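Local coordinates for putative prephenate dehydratase (PDB 4LUB), which probably catalyses the conversion of prephenate to phenylpyruvate, with loss of water and carbon dioxide, in the biosynthesis of phenylalanine, at residues 21-26 with 48-53; 174-179 with 193-198. All blocks are in the same frame, centred on the assembly; numbering follows the deposited sequence.

Contact 1 of 2, residues 21-26 with 48-53; sequences HAFPAA and FAIVPV
Phe-23 and Phe-48 meet ring against ring, and Ile-50 supplies a methyl group at the rim of the first. Phe-23 breaks from the helix just past the end of helix 14-22, where it also opens a type I turn to Ala-26. Its CB points at strand 48-55, and chi1 of -60° sets CG beside the backbone N and opposite the carbonyl carbon, which sends the ring on toward the strand. Along the ring, Phe-23 CD2 skirts Ile-50 CD1 at 4.1 Å. The next atom, Phe-23 CE2, touches the same methyl at 3.8 Å and also lies near Phe-48 CB. Phe-23 CZ sits over one face of the Phe-48 ring, 3.4 Å above the plane and displaced toward the rim, with Phe-48 CD2 3.5 Å away. On the far branch, Phe-23 CE1 approaches CD2 of Phe-48 at 3.6 Å. The two planes are inclined by 26° with centroids 4.8 Å apart, an offset stack in which one ring covers only part of the other. Ile-50 CD1 approaches the rim of the Phe-23 ring nearly in its plane, so the methyl meets the hydrogen-bearing rim.

Ile-5 of strand 4-8 and Val-177 of strand 172-179 also touch Phe-23, while Val-18 and Ala-19 of the helix pack on Ile-50. No hydrogen bond crosses between the two segments. Cohesion here therefore comes from dispersion and the burial of hydrocarbon, joining the turn after helix 14-22 to strand 48-55 in the dehydratase part of the chain.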
# COMPACT_ATOMS: atom_id res chain seq x y z
N HIS B 21 13.29 -19.36 -16.71
CA HIS B 21 14.19 -18.43 -17.38
C HIS B 21 15.39 -18.08 -16.50
O HIS B 21 16.51 -17.91 -16.98
CB HIS B 21 13.42 -17.17 -17.77
CG HIS B 21 12.44 -17.40 -18.87
ND1 HIS B 21 11.31 -18.17 -18.70
CD2 HIS B 21 12.41 -16.98 -20.16
CE1 HIS B 21 10.62 -18.20 -19.83
NE2 HIS B 21 11.27 -17.49 -20.73
N ALA B 22 15.14 -17.99 -15.19
CA ALA B 22 16.20 -17.64 -14.25
C ALA B 22 17.16 -18.80 -14.08
O ALA B 22 18.37 -18.61 -13.92
CB ALA B 22 15.59 -17.24 -12.91
N PHE B 23 16.62 -20.02 -14.12
CA PHE B 23 17.36 -21.23 -13.79
C PHE B 23 17.06 -22.35 -14.78
O PHE B 23 16.40 -23.33 -14.42
CB PHE B 23 17.04 -21.67 -12.36
CG PHE B 23 17.38 -20.64 -11.32
CD1 PHE B 23 18.70 -20.41 -10.97
CD2 PHE B 23 16.39 -19.89 -10.71
CE1 PHE B 23 19.03 -19.47 -10.02
CE2 PHE B 23 16.71 -18.94 -9.75
CZ PHE B 23 18.03 -18.72 -9.41
N PRO B 24 17.53 -22.21 -16.03
CA PRO B 24 17.12 -23.18 -17.05
C PRO B 24 17.72 -24.58 -16.86
O PRO B 24 17.11 -25.55 -17.30
CB PRO B 24 17.64 -22.55 -18.35
CG PRO B 24 18.77 -21.66 -17.92
CD PRO B 24 18.36 -21.13 -16.58
N ALA B 25 18.89 -24.66 -16.22
CA ALA B 25 19.56 -25.95 -15.99
C ALA B 25 19.19 -26.64 -14.68
O ALA B 25 19.80 -27.64 -14.31
CB ALA B 25 21.06 -25.75 -16.04
N ALA B 26 18.17 -26.15 -13.98
CA ALA B 26 17.98 -26.54 -12.59
C ALA B 26 16.73 -27.39 -12.36
O ALA B 26 15.85 -27.47 -13.21
CB ALA B 26 17.94 -25.30 -11.71
N PHE B 48 16.97 -21.37 -4.21
CA PHE B 48 16.39 -20.07 -4.51
C PHE B 48 14.89 -20.29 -4.51
O PHE B 48 14.44 -21.42 -4.72
CB PHE B 48 16.83 -19.52 -5.88
CG PHE B 48 18.30 -19.19 -5.98
CD1 PHE B 48 18.77 -17.95 -5.58
CD2 PHE B 48 19.20 -20.12 -6.48
CE1 PHE B 48 20.12 -17.65 -5.66
CE2 PHE B 48 20.55 -19.82 -6.57
CZ PHE B 48 21.01 -18.59 -6.16
N ALA B 49 14.12 -19.25 -4.25
CA ALA B 49 12.68 -19.35 -4.38
C ALA B 49 12.19 -18.24 -5.30
O ALA B 49 12.76 -17.15 -5.31
CB ALA B 49 12.01 -19.27 -3.02
N ILE B 50 11.17 -18.53 -6.09
CA ILE B 50 10.60 -17.55 -7.01
C ILE B 50 9.13 -17.31 -6.68
O ILE B 50 8.33 -18.25 -6.62
CB ILE B 50 10.75 -17.97 -8.50
CG1 ILE B 50 12.20 -17.81 -8.95
CG2 ILE B 50 10.00 -17.03 -9.40
CD1 ILE B 50 13.16 -18.83 -8.46
N VAL B 51 8.80 -16.05 -6.42
CA VAL B 51 7.46 -15.64 -6.04
C VAL B 51 7.04 -14.37 -6.76
O VAL B 51 7.87 -13.52 -7.07
CB VAL B 51 7.33 -15.41 -4.51
CG1 VAL B 51 7.59 -16.70 -3.73
CG2 VAL B 51 8.25 -14.27 -4.05
N PRO B 52 5.73 -14.23 -7.05
CA PRO B 52 5.19 -12.95 -7.51
C PRO B 52 5.23 -11.93 -6.38
O PRO B 52 4.96 -12.31 -5.23
CB PRO B 52 3.75 -13.28 -7.91
CG PRO B 52 3.40 -14.48 -7.08
CD PRO B 52 4.68 -15.25 -6.87
N VAL B 53 5.63 -10.69 -6.66
CA VAL B 53 5.59 -9.69 -5.60
C VAL B 53 4.66 -8.50 -5.88
O VAL B 53 4.11 -7.92 -4.96
CB VAL B 53 7.02 -9.17 -5.27
CG1 VAL B 53 7.99 -10.33 -5.18
CG2 VAL B 53 7.50 -8.11 -6.27

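Contact 2 of 2, residues 174-179 with 193-198; sequences RFWVLG and KISLAL
Ser-195 sets its hydroxyl against the six-membered ring of Trp-176, the tighter half of this contact. Ser-195 OG is 3.4 Å from Trp-176 CZ2 and 3.5 Å from CH2, approaching obliquely, and Ser-195 CB follows at 3.7 Å from CH2. The indole offers the hydroxyl only carbon atoms here; Ser-195 OG finds its hydrogen bonds at Tyr-271 and Asp-242, while Trp-176 NE1 bonds to Glu-79.

The other half is looser and includes the partly exposed Lys-193. Its chain is fully extended beyond CG and crosses the arginine side chain at about a right angle, bringing CD and NZ each to 4.1 Å from Arg-174 NH2. The ammonium lies over one face of the guanidinium, with no bond between these like charges. A bend at chi3 (71°) turns the Arg-174 head group, which is buried among acids: NH2 forms a salt bridge with Glu-79, and NH1 with Glu-54 and Asp-242. The three carboxylates around the guanidinium are likely to ease the proximity of the lysine.

The nearest CA atoms, those of Trp-176 and Ser-195, are 11.2 Å apart. Tyr-271 of strand 264-274 touches Arg-174, Trp-176 and Lys-193, and Leu-234 of the second subunit packs on Arg-174. Strand 172-179 pairs with strand 75-83, which pairs with strand 264-274 and through it reaches strand 189-199 of the ACT part; the contact spans the outer two without a backbone bond.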
# COMPACT_ATOMS: atom_id res chain seq x y z
N ARG B 174 5.74 -8.27 -11.29
CA ARG B 174 7.13 -8.35 -10.87
C ARG B 174 7.28 -9.64 -10.07
O ARG B 174 6.47 -9.91 -9.19
CB ARG B 174 7.50 -7.13 -10.00
CG ARG B 174 7.37 -5.80 -10.73
CD ARG B 174 7.49 -4.60 -9.79
NE ARG B 174 8.85 -4.44 -9.30
CZ ARG B 174 9.17 -3.90 -8.13
NH1 ARG B 174 8.22 -3.42 -7.34
NH2 ARG B 174 10.44 -3.80 -7.77
N PHE B 175 8.31 -10.41 -10.38
CA PHE B 175 8.62 -11.63 -9.64
C PHE B 175 10.02 -11.46 -9.07
O PHE B 175 10.90 -10.91 -9.72
CB PHE B 175 8.57 -12.90 -10.52
CG PHE B 175 7.21 -13.20 -11.11
CD1 PHE B 175 6.73 -12.48 -12.18
CD2 PHE B 175 6.43 -14.20 -10.57
CE1 PHE B 175 5.48 -12.76 -12.71
CE2 PHE B 175 5.18 -14.49 -11.08
CZ PHE B 175 4.70 -13.76 -12.16
N TRP B 176 10.20 -11.90 -7.83
CA TRP B 176 11.51 -11.93 -7.23
C TRP B 176 12.11 -13.32 -7.13
O TRP B 176 11.43 -14.29 -6.81
CB TRP B 176 11.46 -11.29 -5.84
CG TRP B 176 11.47 -9.81 -5.88
CD1 TRP B 176 11.63 -9.01 -6.98
CD2 TRP B 176 11.31 -8.93 -4.77
NE1 TRP B 176 11.58 -7.69 -6.62
CE2 TRP B 176 11.40 -7.61 -5.26
CE3 TRP B 176 11.11 -9.13 -3.39
CZ2 TRP B 176 11.28 -6.50 -4.44
CZ3 TRP B 176 11.00 -8.02 -2.57
CH2 TRP B 176 11.08 -6.72 -3.10
N VAL B 177 13.41 -13.40 -7.42
CA VAL B 177 14.20 -14.56 -7.08
C VAL B 177 14.80 -14.30 -5.71
O VAL B 177 15.54 -13.35 -5.51
CB VAL B 177 15.31 -14.84 -8.12
CG1 VAL B 177 16.10 -16.07 -7.72
CG2 VAL B 177 14.72 -14.99 -9.51
N LEU B 178 14.40 -15.13 -4.75
CA LEU B 178 14.90 -15.04 -3.39
C LEU B 178 16.02 -16.04 -3.14
O LEU B 178 15.92 -17.20 -3.53
CB LEU B 178 13.77 -15.27 -2.37
CG LEU B 178 12.60 -14.30 -2.15
CD1 LEU B 178 12.58 -13.12 -3.09
CD2 LEU B 178 11.25 -15.02 -2.06
N GLY B 179 17.07 -15.58 -2.47
CA GLY B 179 18.15 -16.45 -2.09
C GLY B 179 19.27 -15.70 -1.40
O GLY B 179 19.05 -14.66 -0.78
N LYS B 193 17.76 -1.91 -8.59
CA LYS B 193 16.96 -1.40 -7.49
C LYS B 193 17.38 -1.96 -6.14
O LYS B 193 18.07 -2.97 -6.06
CB LYS B 193 15.47 -1.71 -7.72
CG LYS B 193 14.79 -0.77 -8.71
CD LYS B 193 13.34 -1.16 -8.96
CE LYS B 193 12.68 -0.24 -9.97
NZ LYS B 193 11.24 -0.58 -10.22
N ILE B 194 16.94 -1.30 -5.08
CA ILE B 194 17.08 -1.81 -3.73
C ILE B 194 15.72 -1.63 -3.08
O ILE B 194 15.07 -0.60 -3.24
CB ILE B 194 18.20 -1.07 -2.92
CG1 ILE B 194 18.18 -1.52 -1.46
CG2 ILE B 194 18.03 0.45 -2.98
CD1 ILE B 194 19.45 -1.15 -0.70
N SER B 195 15.27 -2.66 -2.37
CA SER B 195 14.00 -2.59 -1.65
C SER B 195 14.23 -2.65 -0.16
O SER B 195 15.01 -3.47 0.33
CB SER B 195 13.06 -3.72 -2.08
OG SER B 195 12.72 -3.60 -3.45
N LEU B 196 13.56 -1.76 0.56
CA LEU B 196 13.75 -1.65 1.99
C LEU B 196 12.42 -1.79 2.70
O LEU B 196 11.38 -1.40 2.17
CB LEU B 196 14.38 -0.30 2.36
CG LEU B 196 15.80 0.03 1.89
CD1 LEU B 196 16.09 1.52 2.10
CD2 LEU B 196 16.87 -0.85 2.51
N ALA B 197 12.44 -2.38 3.89
CA ALA B 197 11.31 -2.26 4.78
C ALA B 197 11.70 -1.35 5.95
O ALA B 197 12.62 -1.67 6.71
CB ALA B 197 10.86 -3.64 5.28
N LEU B 198 11.04 -0.20 6.07
CA LEU B 198 11.36 0.76 7.12
C LEU B 198 10.31 0.76 8.22
O LEU B 198 9.11 0.66 7.94
CB LEU B 198 11.49 2.19 6.60
CG LEU B 198 12.32 2.61 5.39
CD1 LEU B 198 11.91 4.02 5.00
CD2 LEU B 198 13.78 2.59 5.73

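How the contacts relate
The two contacts follow one another in sequence, 21-53 and then 174-198, and their centres lie 14 Å apart. Strands 48-55 and 172-179, one from each contact, are antiparallel neighbours in the same mixed sheet, probably bonded through Ala-49 O to Leu-178 N at 2.7 Å and Val-53 N to Arg-174 O at 2.8 Å. Contact 1 belongs wholly to the dehydratase part; the centre of contact 2 lies about 2 Å from the centre of the chain, between the dehydratase and ACT parts, with its polar groups paired elsewhere. The strand pair links the two contacts directly, while strand 189-199 joins the same sheet through strands 264-274 and 75-83.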